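Local coordinates for protein putative phosphatase (Bacteroides thetaiotaomicron, PDB 3KYA) that is of uncertain function, possibly a phosphatase, and binds zinc ions, joining an IPT/TIG domain to a probable beta-propeller of antiparallel sheets, at residues T348-Y356 with K405-S413. Numbering follows the deposited sequence.
With EDO (1,2-ethanediol), chain I.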
ATOM      1  N   THR A 348      -0.365  -1.362  30.629  1.00 15.82           N
ATOM      2  CA  THR A 348      -1.714  -1.685  30.196  1.00 16.25           C
ATOM      3  C   THR A 348      -1.874  -1.541  28.681  1.00 15.64           C
ATOM      4  O   THR A 348      -1.610  -0.478  28.127  1.00 15.31           O
ATOM      5  CB  THR A 348      -2.754  -0.802  30.917  1.00 16.52           C
ATOM      6  OG1 THR A 348      -2.625  -0.998  32.330  1.00 19.16           O
ATOM      7  CG2 THR A 348      -4.153  -1.164  30.486  1.00 17.55           C
ATOM      8  N   PRO A 349      -2.294  -2.624  28.007  1.00 15.73           N
ATOM      9  CA  PRO A 349      -2.436  -2.586  26.550  1.00 15.34           C
ATOM     10  C   PRO A 349      -3.718  -1.916  26.061  1.00 14.87           C
ATOM     11  O   PRO A 349      -4.630  -1.637  26.845  1.00 14.91           O
ATOM     12  CB  PRO A 349      -2.452  -4.076  26.166  1.00 15.32           C
ATOM     13  CG  PRO A 349      -3.115  -4.726  27.335  1.00 16.63           C
ATOM     14  CD  PRO A 349      -2.557  -3.977  28.542  1.00 15.92           C
ATOM     15  N   TYR A 350      -3.766  -1.664  24.759  1.00 14.53           N
ATOM     16  CA  TYR A 350      -4.926  -1.062  24.119  1.00 14.44           C
ATOM     17  C   TYR A 350      -5.231  -1.777  22.799  1.00 13.98           C
ATOM     18  O   TYR A 350      -4.350  -2.393  22.195  1.00 13.11           O
ATOM     19  CB  TYR A 350      -4.713   0.448  23.910  1.00 14.70           C
ATOM     20  CG  TYR A 350      -3.501   0.852  23.063  1.00 16.21           C
ATOM     21  CD1 TYR A 350      -3.567   0.857  21.672  1.00 16.83           C
ATOM     22  CD2 TYR A 350      -2.305   1.264  23.657  1.00 17.86           C
ATOM     23  CE1 TYR A 350      -2.481   1.246  20.897  1.00 17.17           C
ATOM     24  CE2 TYR A 350      -1.211   1.663  22.886  1.00 17.31           C
ATOM     25  CZ  TYR A 350      -1.307   1.644  21.510  1.00 18.05           C
ATOM     26  OH  TYR A 350      -0.240   2.039  20.732  1.00 19.83           O
ATOM     27  N   ASN A 351      -6.486  -1.686  22.366  1.00 13.03           N
ATOM     28  CA  ASN A 351      -6.908  -2.328  21.123  0.50 13.33           C
ATOM     29  C   ASN A 351      -6.122  -1.750  19.944  1.00 13.27           C
ATOM     30  O   ASN A 351      -5.992  -0.545  19.804  1.00 13.10           O
ATOM     31  CB  ASN A 351      -8.422  -2.210  20.923  0.50 13.39           C
ATOM     32  CG  ASN A 351      -9.210  -2.919  22.015  0.50 13.86           C
ATOM     33  OD1 ASN A 351      -8.651  -3.331  23.029  0.50 13.66           O
ATOM     34  ND2 ASN A 351     -10.522  -3.040  21.820  0.50 15.52           N
ATOM     35  N   PHE A 352      -5.562  -2.633  19.120  1.00 13.78           N
ATOM     36  CA  PHE A 352      -4.706  -2.232  17.991  1.00 13.65           C
ATOM     37  C   PHE A 352      -5.298  -2.562  16.614  1.00 13.76           C
ATOM     38  O   PHE A 352      -5.592  -1.646  15.838  1.00 13.91           O
ATOM     39  CB  PHE A 352      -3.298  -2.847  18.188  1.00 14.20           C
ATOM     40  CG  PHE A 352      -2.314  -2.501  17.086  1.00 15.33           C
ATOM     41  CD1 PHE A 352      -2.069  -1.177  16.735  1.00 17.12           C
ATOM     42  CD2 PHE A 352      -1.613  -3.501  16.424  1.00 16.34           C
ATOM     43  CE1 PHE A 352      -1.167  -0.865  15.716  1.00 17.10           C
ATOM     44  CE2 PHE A 352      -0.721  -3.192  15.399  1.00 16.17           C
ATOM     45  CZ  PHE A 352      -0.490  -1.882  15.057  1.00 17.24           C
ATOM     46  N   VAL A 353      -5.463  -3.845  16.291  1.00 13.36           N
ATOM     47  CA  VAL A 353      -6.052  -4.243  15.003  1.00 13.47           C
ATOM     48  C   VAL A 353      -7.067  -5.361  15.196  1.00 14.13           C
ATOM     49  O   VAL A 353      -6.911  -6.201  16.077  1.00 14.09           O
ATOM     50  CB  VAL A 353      -4.999  -4.694  13.966  1.00 13.70           C
ATOM     51  CG1 VAL A 353      -4.118  -3.514  13.524  1.00 13.19           C
ATOM     52  CG2 VAL A 353      -4.156  -5.850  14.524  1.00 11.92           C
ATOM     53  N   GLY A 354      -8.107  -5.362  14.362  1.00 14.45           N
ATOM     54  CA  GLY A 354      -9.166  -6.353  14.455  1.00 14.89           C
ATOM     55  C   GLY A 354     -10.334  -5.831  15.278  1.00 15.64           C
ATOM     56  O   GLY A 354     -10.201  -4.836  16.005  1.00 15.84           O
ATOM     57  N   GLY A 355     -11.472  -6.517  15.163  1.00 16.34           N
ATOM     58  CA  GLY A 355     -12.683  -6.176  15.887  1.00 17.21           C
ATOM     59  C   GLY A 355     -12.922  -7.011  17.130  1.00 17.55           C
ATOM     60  O   GLY A 355     -13.056  -8.221  17.057  1.00 17.25           O
ATOM     61  N   TYR A 356     -12.949  -6.331  18.271  1.00 18.71           N
ATOM     62  CA  TYR A 356     -13.265  -6.898  19.579  1.00 18.96           C
ATOM     63  C   TYR A 356     -14.496  -7.818  19.515  1.00 18.77           C
ATOM     64  O   TYR A 356     -15.611  -7.343  19.318  1.00 17.89           O
ATOM     65  CB  TYR A 356     -13.520  -5.718  20.543  1.00 19.51           C
ATOM     66  CG  TYR A 356     -14.052  -6.046  21.921  1.00 20.33           C
ATOM     67  CD1 TYR A 356     -13.199  -6.398  22.954  1.00 23.18           C
ATOM     68  CD2 TYR A 356     -15.413  -5.918  22.212  1.00 23.39           C
ATOM     69  CE1 TYR A 356     -13.686  -6.674  24.234  1.00 24.86           C
ATOM     70  CE2 TYR A 356     -15.910  -6.192  23.483  1.00 24.17           C
ATOM     71  CZ  TYR A 356     -15.040  -6.567  24.491  1.00 25.12           C
ATOM     72  OH  TYR A 356     -15.516  -6.842  25.752  1.00 27.42           O
ATOM     73  N   LYS A 405      -0.437  -9.567   7.135  1.00 13.44           N
ATOM     74  CA  LYS A 405       0.634  -8.634   7.439  1.00 13.45           C
ATOM     75  C   LYS A 405       0.042  -7.416   8.148  1.00 13.94           C
ATOM     76  O   LYS A 405      -1.036  -6.951   7.776  1.00 13.62           O
ATOM     77  CB  LYS A 405       1.322  -8.174   6.147  1.00 13.85           C
ATOM     78  CG  LYS A 405       2.432  -7.140   6.336  1.00 14.40           C
ATOM     79  CD  LYS A 405       2.958  -6.671   4.987  1.00 16.44           C
ATOM     80  CE  LYS A 405       3.829  -5.450   5.101  1.00 17.81           C
ATOM     81  NZ  LYS A 405       4.180  -4.890   3.748  1.00 18.84           N
ATOM     82  N   VAL A 406       0.746  -6.930   9.167  1.00 14.02           N
ATOM     83  CA  VAL A 406       0.341  -5.766   9.948  1.00 13.82           C
ATOM     84  C   VAL A 406       1.506  -4.782  10.011  1.00 14.00           C
ATOM     85  O   VAL A 406       2.573  -5.108  10.559  1.00 13.04           O
ATOM     86  CB  VAL A 406      -0.076  -6.136  11.417  1.00 14.10           C
ATOM     87  CG1 VAL A 406      -0.572  -4.888  12.170  1.00 12.93           C
ATOM     88  CG2 VAL A 406      -1.166  -7.229  11.443  1.00 12.89           C
ATOM     89  N   THR A 407       1.319  -3.589   9.447  1.00 14.31           N
ATOM     90  CA  THR A 407       2.341  -2.562   9.517  1.00 14.87           C
ATOM     91  C   THR A 407       2.293  -1.941  10.916  1.00 15.39           C
ATOM     92  O   THR A 407       1.299  -2.086  11.619  1.00 16.47           O
ATOM     93  CB  THR A 407       2.155  -1.467   8.441  1.00 14.95           C
ATOM     94  OG1 THR A 407       0.916  -0.775   8.650  1.00 14.80           O
ATOM     95  CG2 THR A 407       2.187  -2.077   7.041  1.00 14.28           C
ATOM     96  N   PRO A 408       3.363  -1.253  11.331  1.00 15.73           N
ATOM     97  CA  PRO A 408       3.387  -0.622  12.655  1.00 16.08           C
ATOM     98  C   PRO A 408       2.246   0.376  12.875  1.00 16.22           C
ATOM     99  O   PRO A 408       1.822   0.565  14.005  1.00 16.28           O
ATOM    100  CB  PRO A 408       4.726   0.109  12.669  1.00 16.45           C
ATOM    101  CG  PRO A 408       5.568  -0.660  11.768  1.00 16.34           C
ATOM    102  CD  PRO A 408       4.670  -1.147  10.664  1.00 15.64           C
ATOM    103  N   GLU A 409       1.755   0.965  11.788  1.00 16.39           N
ATOM    104  CA  GLU A 409       0.657   1.935  11.813  1.00 17.04           C
ATOM    105  C   GLU A 409      -0.716   1.271  11.950  1.00 16.52           C
ATOM    106  O   GLU A 409      -1.724   1.955  12.158  1.00 16.85           O
ATOM    107  CB  GLU A 409       0.677   2.806  10.536  1.00 17.44           C
ATOM    108  CG  GLU A 409       1.914   3.719  10.361  1.00 19.48           C
ATOM    109  CD  GLU A 409       3.226   2.994  10.035  1.00 24.31           C
ATOM    110  OE1 GLU A 409       3.204   1.792   9.651  1.00 23.32           O
ATOM    111  OE2 GLU A 409       4.301   3.649  10.162  1.00 27.43           O
ATOM    112  N   GLY A 410      -0.765  -0.052  11.811  1.00 15.99           N
ATOM    113  CA  GLY A 410      -2.003  -0.806  11.946  1.00 15.95           C
ATOM    114  C   GLY A 410      -2.730  -1.154  10.660  1.00 15.46           C
ATOM    115  O   GLY A 410      -3.901  -1.528  10.697  1.00 16.39           O
ATOM    116  N   ILE A 411      -2.068  -1.039   9.516  1.00 14.87           N
ATOM    117  CA  ILE A 411      -2.696  -1.458   8.266  1.00 14.87           C
ATOM    118  C   ILE A 411      -2.545  -2.987   8.125  1.00 14.29           C
ATOM    119  O   ILE A 411      -1.426  -3.511   8.149  1.00 14.13           O
ATOM    120  CB  ILE A 411      -2.117  -0.743   7.043  1.00 15.43           C
ATOM    121  CG1 ILE A 411      -2.344   0.770   7.160  1.00 16.40           C
ATOM    122  CG2 ILE A 411      -2.769  -1.255   5.774  1.00 15.49           C
ATOM    123  CD1 ILE A 411      -1.967   1.564   5.900  1.00 18.24           C
ATOM    124  N   VAL A 412      -3.679  -3.678   8.010  1.00 14.00           N
ATOM    125  CA  VAL A 412      -3.709  -5.120   7.856  1.00 13.53           C
ATOM    126  C   VAL A 412      -3.972  -5.492   6.397  1.00 13.77           C
ATOM    127  O   VAL A 412      -4.906  -4.989   5.769  1.00 12.75           O
ATOM    128  CB  VAL A 412      -4.772  -5.781   8.747  1.00 13.57           C
ATOM    129  CG1 VAL A 412      -4.666  -7.332   8.665  1.00 12.66           C
ATOM    130  CG2 VAL A 412      -4.632  -5.299  10.198  1.00 13.11           C
ATOM    131  N   SER A 413      -3.135  -6.389   5.874  1.00 13.97           N
ATOM    132  CA  SER A 413      -3.268  -6.894   4.510  1.00 14.39           C
ATOM    133  C   SER A 413      -3.140  -8.428   4.504  1.00 14.45           C
ATOM    134  O   SER A 413      -2.928  -9.047   5.559  1.00 14.53           O
ATOM    135  CB  SER A 413      -2.214  -6.260   3.601  1.00 14.61           C
ATOM    136  OG  SER A 413      -0.907  -6.554   4.050  1.00 16.00           O
TER
HETATM  137  C1  EDO I   8       3.016   5.338  20.916  1.00 44.04           C
HETATM  138  O1  EDO I   8       4.085   4.935  21.774  1.00 44.45           O
HETATM  139  C2  EDO I   8       2.108   4.154  20.648  1.00 44.42           C
HETATM  140  O2  EDO I   8       1.691   3.541  21.870  1.00 43.56           O
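Phe352 reaches across to the turn at residues 407-410 with the far rim of its ring. CZ lies 3.5 Å from the carbonyl O of Pro408, which meets the ring edge near its plane, where the weakly positive ring hydrogens suit an oxygen; the same CZ is 3.6 Å from Gly410 CA. This reach follows from chi1 of -180°, which sets CG anti to the backbone N and extends the ring toward the turn.

Apolar contacts complete the join. Val406 CG1 approaches Phe352 CE2 obliquely at 3.7 Å, while Val353 CG1 lies over one face of its own neighbour's ring, displaced toward the rim. That methyl also sits 3.8 Å from Val412 CG2, so compact branched valines close the gap between the two segments. Phe352 and Val353 form a classic beta bulge opposite Phe334 where edge strand 345-352 turns a corner. The contact thus joins this four-stranded antiparallel sheet to the next one, at the hairpin linking its strands 402-406 and 412-415, as between neighbouring blades of a beta-propeller.

Hydrogen bonds act within the hairpin rather than across the contact. Gly410 N donates to Thr407 O (2.9 Å) in a type I turn, and Ile411 N to Thr407 OG1 (3.1 Å). Gly410, at phi 97°, accepts a backbone shape awkward for other residues.

Nearby, Tyr350 OH donates to O2 of a bound 1,2-ethanediol (2.7 Å), which also bonds to Asp338 OD2 and to Thr24 O of the second subunit.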